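PDB 5DKV: ABC transporter substrate binding protein (Ribose) from Agrobacterium vitis, which binds alpha-D-tagatopyranose in this crystal and probably serves as the carbohydrate-binding component of an ABC sugar uptake system. Local coordinates for residues Asn200-Gln212 and Asn228-Ala242. Numbering follows the deposited sequence.
Sequences NDNDANKAASQLQ and NLFSGLGSANGVQQA. With T6T (alpha-D-tagatopyranose), chain E.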
# COMPACT_ATOMS: atom_id res chain seq x y z
N ASN A 200 -3.44 0.14 -14.80
CA ASN A 200 -4.45 1.20 -14.85
C ASN A 200 -3.96 2.59 -14.44
O ASN A 200 -4.74 3.54 -14.43
CB ASN A 200 -5.64 0.84 -13.97
CG ASN A 200 -5.22 0.49 -12.52
OD1 ASN A 200 -4.54 1.26 -11.87
ND2 ASN A 200 -5.63 -0.68 -12.04
N ASP A 201 -2.68 2.70 -14.12
CA ASP A 201 -2.08 3.97 -13.69
C ASP A 201 -2.78 4.60 -12.46
O ASP A 201 -2.85 5.83 -12.31
CB ASP A 201 -2.09 4.97 -14.86
CG ASP A 201 -1.03 6.04 -14.72
OD1 ASP A 201 -1.26 7.17 -15.19
OD2 ASP A 201 0.04 5.76 -14.13
N ASN A 202 -3.27 3.72 -11.60
CA ASN A 202 -3.96 4.05 -10.35
C ASN A 202 -5.37 4.60 -10.53
O ASN A 202 -5.93 5.19 -9.61
CB ASN A 202 -3.14 5.01 -9.50
CG ASN A 202 -3.11 4.62 -8.03
OD1 ASN A 202 -3.30 3.46 -7.67
ND2 ASN A 202 -2.84 5.59 -7.17
N ASP A 203 -5.98 4.35 -11.69
CA ASP A 203 -7.29 4.90 -12.01
C ASP A 203 -8.32 3.79 -12.01
O ASP A 203 -8.27 2.87 -12.85
CB ASP A 203 -7.25 5.61 -13.36
CG ASP A 203 -8.50 6.42 -13.64
OD1 ASP A 203 -9.51 5.82 -14.03
OD2 ASP A 203 -8.46 7.65 -13.48
N ALA A 204 -9.26 3.85 -11.08
CA ALA A 204 -10.26 2.80 -10.95
C ALA A 204 -11.11 2.65 -12.21
O ALA A 204 -11.43 1.54 -12.62
CB ALA A 204 -11.13 3.04 -9.73
N ASN A 205 -11.49 3.77 -12.84
CA ASN A 205 -12.30 3.72 -14.04
C ASN A 205 -11.56 3.02 -15.17
O ASN A 205 -12.16 2.28 -15.93
CB ASN A 205 -12.73 5.13 -14.46
CG ASN A 205 -13.65 5.77 -13.44
OD1 ASN A 205 -14.28 5.07 -12.65
ND2 ASN A 205 -13.72 7.09 -13.46
N LYS A 206 -10.25 3.22 -15.26
CA LYS A 206 -9.46 2.49 -16.25
C LYS A 206 -9.46 1.00 -15.94
O LYS A 206 -9.60 0.16 -16.83
CB LYS A 206 -8.03 3.01 -16.31
CG LYS A 206 -7.16 2.34 -17.39
CD LYS A 206 -7.62 2.67 -18.78
CE LYS A 206 -6.82 1.89 -19.84
NZ LYS A 206 -7.22 2.28 -21.26
N ALA A 207 -9.28 0.66 -14.67
CA ALA A 207 -9.29 -0.74 -14.27
C ALA A 207 -10.63 -1.40 -14.63
O ALA A 207 -10.66 -2.54 -15.08
CB ALA A 207 -9.02 -0.86 -12.78
N ALA A 208 -11.73 -0.68 -14.45
CA ALA A 208 -13.04 -1.22 -14.78
C ALA A 208 -13.14 -1.47 -16.29
O ALA A 208 -13.68 -2.50 -16.73
CB ALA A 208 -14.15 -0.25 -14.33
N SER A 209 -12.64 -0.53 -17.08
CA SER A 209 -12.72 -0.67 -18.54
C SER A 209 -11.84 -1.84 -19.00
O SER A 209 -12.15 -2.54 -19.98
CB SER A 209 -12.32 0.63 -19.24
OG SER A 209 -10.94 0.92 -19.13
N GLN A 210 -10.73 -2.06 -18.31
CA GLN A 210 -9.84 -3.17 -18.65
C GLN A 210 -10.48 -4.54 -18.32
O GLN A 210 -10.32 -5.50 -19.08
CB GLN A 210 -8.50 -3.00 -17.95
CG GLN A 210 -7.73 -1.87 -18.55
CD GLN A 210 -6.47 -1.50 -17.83
OE1 GLN A 210 -6.43 -1.40 -16.60
NE2 GLN A 210 -5.43 -1.24 -18.60
N LEU A 211 -11.22 -4.60 -17.21
CA LEU A 211 -11.99 -5.80 -16.87
C LEU A 211 -12.94 -6.09 -18.02
O LEU A 211 -13.03 -7.23 -18.47
CB LEU A 211 -12.74 -5.62 -15.55
CG LEU A 211 -13.63 -6.76 -15.03
CD1 LEU A 211 -14.95 -6.83 -15.77
CD2 LEU A 211 -12.93 -8.13 -15.01
N GLN A 212 -13.63 -5.06 -18.49
CA GLN A 212 -14.58 -5.24 -19.58
C GLN A 212 -13.90 -5.79 -20.83
O GLN A 212 -14.44 -6.67 -21.50
CB GLN A 212 -15.28 -3.93 -19.91
CG GLN A 212 -16.01 -3.30 -18.73
CD GLN A 212 -17.31 -3.97 -18.46
OE1 GLN A 212 -17.71 -4.89 -19.19
NE2 GLN A 212 -18.00 -3.52 -17.42
N ASN A 228 -4.02 -3.14 -5.64
CA ASN A 228 -4.11 -2.06 -4.66
C ASN A 228 -5.54 -1.56 -4.63
O ASN A 228 -6.40 -2.04 -5.37
CB ASN A 228 -3.11 -0.91 -4.93
CG ASN A 228 -3.62 0.11 -5.95
OD1 ASN A 228 -4.36 -0.23 -6.86
ND2 ASN A 228 -3.15 1.36 -5.82
N LEU A 229 -5.79 -0.62 -3.72
CA LEU A 229 -7.14 -0.11 -3.50
C LEU A 229 -7.89 0.19 -4.79
O LEU A 229 -8.98 -0.36 -5.05
CB LEU A 229 -7.06 1.15 -2.65
CG LEU A 229 -8.36 1.64 -2.02
CD1 LEU A 229 -8.05 2.48 -0.77
CD2 LEU A 229 -9.21 2.44 -2.98
N PHE A 230 -7.27 1.02 -5.62
CA PHE A 230 -7.94 1.53 -6.83
C PHE A 230 -8.12 0.42 -7.86
O PHE A 230 -9.15 0.35 -8.52
CB PHE A 230 -7.16 2.73 -7.37
CG PHE A 230 -7.11 3.86 -6.40
CD1 PHE A 230 -8.23 4.62 -6.18
CD2 PHE A 230 -5.98 4.12 -5.66
CE1 PHE A 230 -8.22 5.65 -5.25
CE2 PHE A 230 -5.98 5.14 -4.71
CZ PHE A 230 -7.09 5.90 -4.52
N SER A 231 -7.16 -0.48 -7.95
CA SER A 231 -7.22 -1.58 -8.90
C SER A 231 -8.36 -2.52 -8.53
O SER A 231 -9.14 -2.95 -9.37
CB SER A 231 -5.91 -2.36 -8.90
OG SER A 231 -4.83 -1.55 -9.36
N GLY A 232 -8.43 -2.85 -7.25
CA GLY A 232 -9.49 -3.71 -6.76
C GLY A 232 -10.88 -3.10 -6.87
O GLY A 232 -11.84 -3.78 -7.24
N LEU A 233 -11.00 -1.83 -6.53
CA LEU A 233 -12.27 -1.11 -6.62
C LEU A 233 -12.74 -1.05 -8.07
O LEU A 233 -13.89 -1.39 -8.38
CB LEU A 233 -12.11 0.29 -6.03
CG LEU A 233 -13.31 1.23 -6.10
CD1 LEU A 233 -14.52 0.56 -5.46
CD2 LEU A 233 -12.95 2.57 -5.43
N GLY A 234 -11.86 -0.62 -8.97
CA GLY A 234 -12.21 -0.52 -10.37
C GLY A 234 -12.56 -1.86 -10.98
O GLY A 234 -13.51 -1.98 -11.75
N SER A 235 -11.78 -2.88 -10.64
CA SER A 235 -12.02 -4.21 -11.18
C SER A 235 -13.37 -4.72 -10.71
O SER A 235 -14.13 -5.28 -11.49
CB SER A 235 -10.90 -5.17 -10.76
OG SER A 235 -9.68 -4.83 -11.38
N ALA A 236 -13.67 -4.53 -9.43
CA ALA A 236 -14.97 -4.92 -8.88
C ALA A 236 -16.09 -4.14 -9.57
O ALA A 236 -17.10 -4.72 -9.95
CB ALA A 236 -15.00 -4.70 -7.39
N ASN A 237 -15.91 -2.84 -9.74
CA ASN A 237 -16.91 -2.03 -10.45
C ASN A 237 -17.14 -2.49 -11.88
O ASN A 237 -18.26 -2.48 -12.37
CB ASN A 237 -16.52 -0.55 -10.45
CG ASN A 237 -16.69 0.08 -9.08
OD1 ASN A 237 -17.40 -0.46 -8.24
ND2 ASN A 237 -16.04 1.20 -8.84
N GLY A 238 -16.08 -2.90 -12.55
CA GLY A 238 -16.20 -3.43 -13.89
C GLY A 238 -17.00 -4.73 -13.94
O GLY A 238 -17.86 -4.91 -14.80
N VAL A 239 -16.71 -5.64 -13.00
CA VAL A 239 -17.44 -6.89 -12.91
C VAL A 239 -18.94 -6.63 -12.67
O VAL A 239 -19.79 -7.25 -13.31
CB VAL A 239 -16.87 -7.78 -11.79
CG1 VAL A 239 -17.78 -8.98 -11.52
CG2 VAL A 239 -15.48 -8.25 -12.14
N GLN A 240 -19.25 -5.72 -11.76
CA GLN A 240 -20.65 -5.38 -11.48
C GLN A 240 -21.33 -4.81 -12.75
O GLN A 240 -22.44 -5.22 -13.11
CB GLN A 240 -20.72 -4.39 -10.31
CG GLN A 240 -22.11 -3.94 -9.93
CD GLN A 240 -22.86 -4.96 -9.10
OE1 GLN A 240 -22.51 -5.23 -7.95
NE2 GLN A 240 -23.93 -5.51 -9.67
N GLN A 241 -20.64 -3.92 -13.46
CA GLN A 241 -21.23 -3.24 -14.62
C GLN A 241 -21.45 -4.23 -15.77
O GLN A 241 -22.36 -4.07 -16.59
CB GLN A 241 -20.35 -2.08 -15.08
CG GLN A 241 -20.86 -1.34 -16.33
CD GLN A 241 -22.15 -0.58 -16.11
OE1 GLN A 241 -22.13 0.57 -15.69
NE2 GLN A 241 -23.28 -1.22 -16.40
N ALA A 242 -20.60 -5.26 -15.81
CA ALA A 242 -20.72 -6.31 -16.80
C ALA A 242 -21.82 -7.31 -16.48
O ALA A 242 -22.07 -8.23 -17.27
CB ALA A 242 -19.40 -7.05 -16.93
O3 T6T E . -1.97 -0.14 -1.71
C3 T6T E . -1.66 1.10 -1.09
C4 T6T E . -0.21 1.22 -0.98
O4 T6T E . 0.31 0.14 -0.13
C5 T6T E . 0.42 1.19 -2.31
O5 T6T E . 1.83 1.43 -2.23
C6 T6T E . -0.11 2.29 -3.21
O6 T6T E . -1.56 2.19 -3.29
C2 T6T E . -2.18 2.25 -1.97
O2 T6T E . -1.87 3.46 -1.31
C1 T6T E . -3.62 2.19 -2.30
O1 T6T E . -4.42 2.22 -1.16
O HOH W 1 -14.56 2.19 -11.33
O HOH W 2 -9.13 -4.69 -14.14
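Helices 204-212 and 229-241 cross at a signed angle of -46°, with axes 6.8 Å apart at closest approach, two neighbouring helices of one lobe of a periplasmic binding protein fold. Glycine makes this spacing possible: Ala204 lies level with Gly234 and Ala208 with Gly238, and the CA atoms of Ala204 and Gly234 come within 3.9 Å. With no side chain on Gly234, its CA lies 3.1 Å from Ala204 O in a CA-H...O contact. Farther along, Leu211, its CG anti to the backbone N (chi1 179°), lays CD1 against the backbone of Gly238 and Val239, while its CG meets Val239 CG2 at 3.7 Å. A water bridges Ala207 O and Ser235 OG.

Polar side chains join the sugar-facing end. Asn200 ND2 donates almost straight to Ser231 OG (2.9 Å, 177°), and that hydroxyl in turn donates to Asn228 OD1. The same oxygen caps helix 229-241 by accepting Ser231 N from the opposite face of its amide plane. With OD1 so gripped, the Asn228 amide is fixed in rotation, and its ND2 serves two acceptors: Asn202 OD1 at 2.8 Å, in that carbonyl's plane, and O6 of the tagatopyranose at 3.1 Å.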